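Alpha-n-acetylglucosaminidase family protein (Clostridium perfringens, PDB 4A41) probably hydrolyses terminal alpha-linked N-acetylglucosamine as a family 89 glycoside hydrolase, and through this family 32 carbohydrate-binding module binds galactose. Local coordinates at residues Ala32-Glu37 with Gly45-Ala50; Thr57-Lys62 with Gly150-Ala155. All blocks are in the same frame, centred on the assembly; numbering follows the deposited sequence. Where two conformers were deposited one is given.

Interaction 1: residues Ala32-Glu37 with Gly45-Ala50; sequences ATATSE and GLAKFA. With CA (calcium ion), chain B.
Glu37 reaches from the end of one segment to the start of the 3-10 turn in the other, and its side chain can be followed atom by atom. Glu37 CB lies 3.6 Å from Gly45 O. With CG set between the backbone N and the carbonyl carbon (chi1 69°) and the chain extended beyond it, the carboxylate is carried past Leu46 to the backbone of Ala47. Glu37 CD is 3.8 Å from Leu46 CD2, and OE2 rests beside the same methyl. Glu37 OE1 does the polar work: it accepts Ala47 N at 2.8 Å in a nearly straight bond (169°), met on the anti side and 28° out of the carboxylate plane. A water also donates to OE1 and accepts from Lys48 N, so the carboxylate serves two successive amides at the start of the 3-10 turn, where amide groups lack acceptors from within the turn. A glutamate, acceptor only and long enough to span the gap, suits this place.

In the beta-sandwich of this F5/8 type C domain, strand 31-34 is an outermost strand of the five-stranded sheet, and the turn 47-50 packs against it. Ala47 carries the apolar contact, its CB 4.0 Å from Ala34 CB and 4.1 Å from Ala32 CB; alternate strand residues point the same way, and three methyls let the backbones approach closely. Trp59 also touches Ala34 and Ala47. Within the same segment, Leu46, just ahead of the turn, lays its CB over the centre of one face of the Phe49 ring, while Phe49 O binds the calcium ion at 2.3 Å.

Interaction 2: residues Thr57-Lys62 with Gly150-Ala155; sequences TIWHTK and GFASAA. With CA (calcium ion), chain B; GAL (beta-D-galactopyranose), chain C.
The small side chains of Ala152 and Ala154 fit around the broad indole of Trp59, on one side of an antiparallel ladder. Ala152 CB touches Trp59 CH2 at 3.9 Å, Ala154 CB meets CE3 at the ring's edge, and Ala152 O lies over one ring face; methyls are short enough for the indole to lie alongside the strand. Trp59 and Ala154 form a hydrogen-bonded pair: Trp59 N donates to Ala154 O at 2.9 Å, and Ala154 N donates back to Trp59 O. The pairing joins edge strand 59-60 to strand 153-160 in the four-stranded sheet of the beta-sandwich. Beyond it, Thr61 N donates to Ala152 O at 2.9 Å, while Thr61 OG1 accepts Ala152 N at 3.0 Å and CG2 packs on Ala152 CB. At the other end, Ile58 CG2 packs on Ala155 CB, 3.8 Å away.

On the other face, His60 and Ser153 form the non-hydrogen-bonded pair, His60 CD2 against the slim Ser153 CB. With CG anti to the backbone N (chi1 -165°), the imidazole swings toward the sugar and toward Phe151, further back along its strand. His60 CE1 abuts Phe151 CB at 3.5 Å, the ring planes inclined at 50°. His60 ND1 donates to Thr61 O in the ring plane, fixing the ring's rotation for a hydrogen bond of 2.7 Å between His60 NE2 and galactose O4. Phe151 CZ packs against galactose C6.

In the fold
The two contacts, with centres about 8 Å apart, follow one another in the chain and meet at several points. Ser36, which lies between the strand and Glu37 in interaction 1, bonds through its OG to Lys62 N (2.9 Å) and through its carbonyl O to Trp59 NE1 of interaction 2, while Gly45 O packs 3.3 Å from Trp59 CD1. Calcium ties them again: interaction 1 supplies one carbonyl, interaction 2 three oxygens, and Asp52, Lys54 and Glu156 complete the protein's share. Sugar binding belongs to interaction 2, where His60 and Phe151 join Glu44, Tyr63, Arg91 and Asn96. Interaction 1 merely approaches this pocket: Gly45 is about 8 Å from the galactose between nearest atoms, and its backbone is hydrogen-bonded to that of His60.

Interaction 1: residues Ala32-Glu37 with Gly45-Ala50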
loop_
_atom_site.group_PDB
_atom_site.type_symbol
_atom_site.label_atom_id
_atom_site.label_comp_id
_atom_site.label_asym_id
_atom_site.label_seq_id
_atom_site.Cartn_x
_atom_site.Cartn_y
_atom_site.Cartn_z
ATOM N N ALA A 32 -3.428 -2.374 -9.069
ATOM C CA ALA A 32 -2.318 -1.836 -8.287
ATOM C C ALA A 32 -1.148 -1.500 -9.197
ATOM O O ALA A 32 -0.792 -2.293 -10.094
ATOM C CB ALA A 32 -1.899 -2.854 -7.207
ATOM N N THR A 33 -0.603 -0.293 -9.015
ATOM C CA THR A 33 0.635 0.125 -9.669
ATOM C C THR A 33 1.544 0.689 -8.575
ATOM O O THR A 33 1.087 1.023 -7.487
ATOM C CB THR A 33 0.389 1.152 -10.772
ATOM O OG1 THR A 33 -0.283 2.298 -10.226
ATOM C CG2 THR A 33 -0.467 0.536 -11.901
ATOM N N ALA A 34 2.839 0.752 -8.836
ATOM C CA ALA A 34 3.749 1.295 -7.844
ATOM C C ALA A 34 4.874 2.024 -8.529
ATOM O O ALA A 34 5.197 1.751 -9.689
ATOM C CB ALA A 34 4.314 0.185 -6.975
ATOM N N THR A 35 5.480 2.928 -7.786
ATOM C CA THR A 35 6.635 3.650 -8.335
ATOM C C THR A 35 7.855 2.749 -8.469
ATOM O O THR A 35 8.770 3.035 -9.261
ATOM C CB THR A 35 6.954 4.878 -7.505
ATOM O OG1 THR A 35 7.187 4.512 -6.143
ATOM C CG2 THR A 35 5.793 5.940 -7.630
ATOM N N SER A 36 7.887 1.685 -7.678
ATOM C CA SER A 36 8.988 0.735 -7.714
ATOM C C SER A 36 8.387 -0.601 -7.329
ATOM O O SER A 36 7.614 -0.662 -6.398
ATOM C CB SER A 36 10.019 1.159 -6.675
ATOM O OG SER A 36 11.119 0.282 -6.598
ATOM N N GLU A 37 8.740 -1.653 -8.060
ATOM C CA GLU A 37 8.363 -3.002 -7.673
ATOM C C GLU A 37 9.476 -3.968 -8.057
ATOM O O GLU A 37 10.050 -3.891 -9.150
ATOM C CB GLU A 37 7.009 -3.424 -8.288
ATOM C CG GLU A 37 7.081 -3.629 -9.827
ATOM C CD GLU A 37 5.757 -3.997 -10.507
ATOM O OE1 GLU A 37 4.701 -4.044 -9.848
ATOM O OE2 GLU A 37 5.782 -4.221 -11.763
ATOM N N GLY A 45 7.952 -9.292 -5.985
ATOM C CA GLY A 45 7.506 -8.113 -5.258
ATOM C C GLY A 45 6.582 -7.248 -6.096
ATOM O O GLY A 45 6.510 -6.041 -5.862
ATOM N N LEU A 46 5.881 -7.861 -7.057
ATOM C CA LEU A 46 4.975 -7.105 -7.935
ATOM C C LEU A 46 3.897 -6.387 -7.134
ATOM O O LEU A 46 3.391 -6.930 -6.156
ATOM C CB LEU A 46 4.291 -8.024 -8.929
ATOM C CG LEU A 46 5.264 -8.736 -9.866
ATOM C CD1 LEU A 46 4.438 -9.631 -10.822
ATOM C CD2 LEU A 46 6.145 -7.760 -10.649
ATOM N N ALA A 47 3.561 -5.158 -7.529
ATOM C CA ALA A 47 2.467 -4.405 -6.883
ATOM C C ALA A 47 1.151 -5.178 -6.745
ATOM O O ALA A 47 0.460 -5.100 -5.696
ATOM C CB ALA A 47 2.216 -3.115 -7.637
ATOM N N LYS A 48 0.818 -5.947 -7.771
ATOM C CA LYS A 48 -0.431 -6.705 -7.716
ATOM C C LYS A 48 -0.498 -7.730 -6.579
ATOM O O LYS A 48 -1.590 -8.141 -6.145
ATOM C CB LYS A 48 -0.718 -7.366 -9.058
ATOM C CG LYS A 48 0.172 -8.543 -9.416
ATOM C CD LYS A 48 -0.248 -9.067 -10.790
ATOM C CE LYS A 48 0.548 -10.295 -11.163
ATOM N NZ LYS A 48 -0.032 -10.908 -12.419
ATOM N N PHE A 49 0.672 -8.104 -6.066
ATOM C CA PHE A 49 0.698 -9.000 -4.922
ATOM C C PHE A 49 0.131 -8.359 -3.656
ATOM O O PHE A 49 -0.184 -9.047 -2.711
ATOM C CB PHE A 49 2.122 -9.484 -4.621
ATOM C CG PHE A 49 2.693 -10.400 -5.667
ATOM C CD1 PHE A 49 1.875 -11.076 -6.580
ATOM C CD2 PHE A 49 4.059 -10.574 -5.752
ATOM C CE1 PHE A 49 2.442 -11.930 -7.545
ATOM C CE2 PHE A 49 4.621 -11.449 -6.709
ATOM C CZ PHE A 49 3.809 -12.112 -7.577
ATOM N N ALA A 50 -0.021 -7.034 -3.638
ATOM C CA ALA A 50 -0.581 -6.372 -2.427
ATOM C C ALA A 50 -2.108 -6.497 -2.359
ATOM O O ALA A 50 -2.703 -6.139 -1.375
ATOM C CB ALA A 50 -0.142 -4.879 -2.387
HETATM CA CA CA B . -0.664 -10.548 -1.005
HETATM O O HOH W 1 2.149 -5.508 -10.459
#

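Interaction 2: residues Thr57-Lys62 with Gly150-Ala155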
loop_
_atom_site.group_PDB
_atom_site.type_symbol
_atom_site.label_atom_id
_atom_site.label_comp_id
_atom_site.label_asym_id
_atom_site.label_seq_id
_atom_site.Cartn_x
_atom_site.Cartn_y
_atom_site.Cartn_z
ATOM N N THR A 57 2.080 -13.383 -0.060
ATOM C CA THR A 57 2.649 -12.657 -1.203
ATOM C C THR A 57 2.648 -11.165 -0.898
ATOM O O THR A 57 1.694 -10.629 -0.304
ATOM C CB THR A 57 1.864 -12.884 -2.493
ATOM O OG1 THR A 57 0.556 -12.299 -2.381
ATOM C CG2 THR A 57 1.661 -14.362 -2.771
ATOM N N ILE A 58 3.713 -10.494 -1.334
ATOM C CA ILE A 58 3.875 -9.091 -0.980
ATOM C C ILE A 58 4.318 -8.254 -2.169
ATOM O O ILE A 58 5.049 -8.726 -3.049
ATOM C CB ILE A 58 4.892 -8.912 0.211
ATOM C CG1 ILE A 58 6.348 -9.188 -0.236
ATOM C CG2 ILE A 58 4.436 -9.763 1.434
ATOM C CD1 ILE A 58 7.388 -9.122 0.885
ATOM N N TRP A 59 3.841 -7.008 -2.220
ATOM C CA TRP A 59 4.551 -5.975 -2.993
ATOM C C TRP A 59 5.834 -5.676 -2.243
ATOM O O TRP A 59 5.833 -5.648 -0.998
ATOM C CB TRP A 59 3.721 -4.695 -3.051
ATOM C CG TRP A 59 4.490 -3.485 -3.495
ATOM C CD1 TRP A 59 5.128 -3.309 -4.691
ATOM C CD2 TRP A 59 4.706 -2.282 -2.744
ATOM N NE1 TRP A 59 5.737 -2.072 -4.729
ATOM C CE2 TRP A 59 5.482 -1.416 -3.556
ATOM C CE3 TRP A 59 4.299 -1.839 -1.462
ATOM C CZ2 TRP A 59 5.876 -0.144 -3.129
ATOM C CZ3 TRP A 59 4.679 -0.561 -1.041
ATOM C CH2 TRP A 59 5.451 0.275 -1.884
ATOM N N HIS A 60 6.916 -5.473 -2.975
ATOM C CA HIS A 60 8.179 -5.030 -2.352
ATOM C C HIS A 60 8.850 -4.085 -3.331
ATOM O O HIS A 60 8.847 -4.331 -4.560
ATOM C CB HIS A 60 9.100 -6.259 -2.112
ATOM C CG HIS A 60 10.265 -6.039 -1.175
ATOM N ND1 HIS A 60 11.323 -5.195 -1.458
ATOM C CD2 HIS A 60 10.553 -6.611 0.027
ATOM C CE1 HIS A 60 12.220 -5.274 -0.488
ATOM N NE2 HIS A 60 11.780 -6.122 0.423
ATOM N N THR A 61 9.414 -2.995 -2.826
ATOM C CA THR A 61 10.143 -2.074 -3.684
ATOM C C THR A 61 11.308 -2.819 -4.361
ATOM O O THR A 61 11.823 -3.806 -3.823
ATOM C CB THR A 61 10.689 -0.855 -2.881
ATOM O OG1 THR A 61 11.320 -1.312 -1.672
ATOM C CG2 THR A 61 9.529 0.118 -2.512
ATOM N N LYS A 62 11.719 -2.313 -5.526
ATOM C CA LYS A 62 12.840 -2.888 -6.285
ATOM C C LYS A 62 14.138 -2.831 -5.502
ATOM O O LYS A 62 14.496 -1.789 -4.945
ATOM C CB LYS A 62 13.000 -2.146 -7.612
ATOM C CG LYS A 62 14.265 -2.497 -8.425
ATOM C CD LYS A 62 14.244 -3.949 -8.850
ATOM C CE LYS A 62 15.344 -4.238 -9.854
ATOM N NZ LYS A 62 14.980 -3.743 -11.197
ATOM N N GLY A 150 15.118 0.292 4.755
ATOM C CA GLY A 150 15.014 1.258 3.661
ATOM C C GLY A 150 14.260 0.743 2.442
ATOM O O GLY A 150 14.316 1.358 1.385
ATOM N N PHE A 151 13.569 -0.386 2.606
ATOM C CA PHE A 151 12.672 -0.948 1.601
ATOM C C PHE A 151 11.237 -0.607 2.034
ATOM O O PHE A 151 11.010 -0.175 3.146
ATOM C CB PHE A 151 12.804 -2.470 1.597
ATOM C CG PHE A 151 14.234 -2.966 1.544
ATOM C CD1 PHE A 151 14.953 -2.919 0.369
ATOM C CD2 PHE A 151 14.829 -3.537 2.680
ATOM C CE1 PHE A 151 16.290 -3.389 0.323
ATOM C CE2 PHE A 151 16.159 -4.010 2.640
ATOM C CZ PHE A 151 16.874 -3.935 1.469
ATOM N N ALA A 152 10.289 -0.811 1.125
ATOM C CA ALA A 152 8.873 -0.831 1.512
ATOM C C ALA A 152 8.233 -2.084 0.986
ATOM O O ALA A 152 8.507 -2.516 -0.150
ATOM C CB ALA A 152 8.156 0.398 0.991
ATOM N N SER A 153 7.367 -2.673 1.806
ATOM C CA SER A 153 6.641 -3.866 1.370
ATOM C C SER A 153 5.250 -3.901 1.973
ATOM O O SER A 153 4.972 -3.191 2.938
ATOM C CB SER A 153 7.419 -5.166 1.695
ATOM O OG SER A 153 7.630 -5.296 3.095
ATOM N N ALA A 154 4.361 -4.705 1.379
ATOM C CA ALA A 154 2.979 -4.839 1.880
ATOM C C ALA A 154 2.397 -6.171 1.450
ATOM O O ALA A 154 2.443 -6.496 0.256
ATOM C CB ALA A 154 2.087 -3.682 1.342
ATOM N N ALA A 155 1.870 -6.933 2.412
ATOM C CA ALA A 155 1.258 -8.226 2.068
ATOM C C ALA A 155 -0.131 -8.024 1.503
ATOM O O ALA A 155 -0.453 -8.587 0.463
ATOM C CB ALA A 155 1.209 -9.159 3.281
HETATM CA CA CA B . -0.664 -10.548 -1.005
HETATM C C1 GAL C . 15.625 -10.527 1.801
HETATM C C2 GAL C . 14.121 -10.545 2.003
HETATM C C3 GAL C . 13.476 -9.922 0.759
HETATM C C4 GAL C . 14.069 -8.541 0.507
HETATM C C5 GAL C . 15.593 -8.652 0.396
HETATM C C6 GAL C . 16.247 -7.294 0.149
HETATM O O1 GAL C . 16.212 -11.019 2.973
HETATM O O2 GAL C . 13.644 -11.869 2.239
HETATM O O3 GAL C . 12.070 -9.897 0.969
HETATM O O4 GAL C . 13.714 -7.668 1.599
HETATM O O5 GAL C . 16.048 -9.185 1.625
HETATM O O6 GAL C . 17.647 -7.425 -0.099
#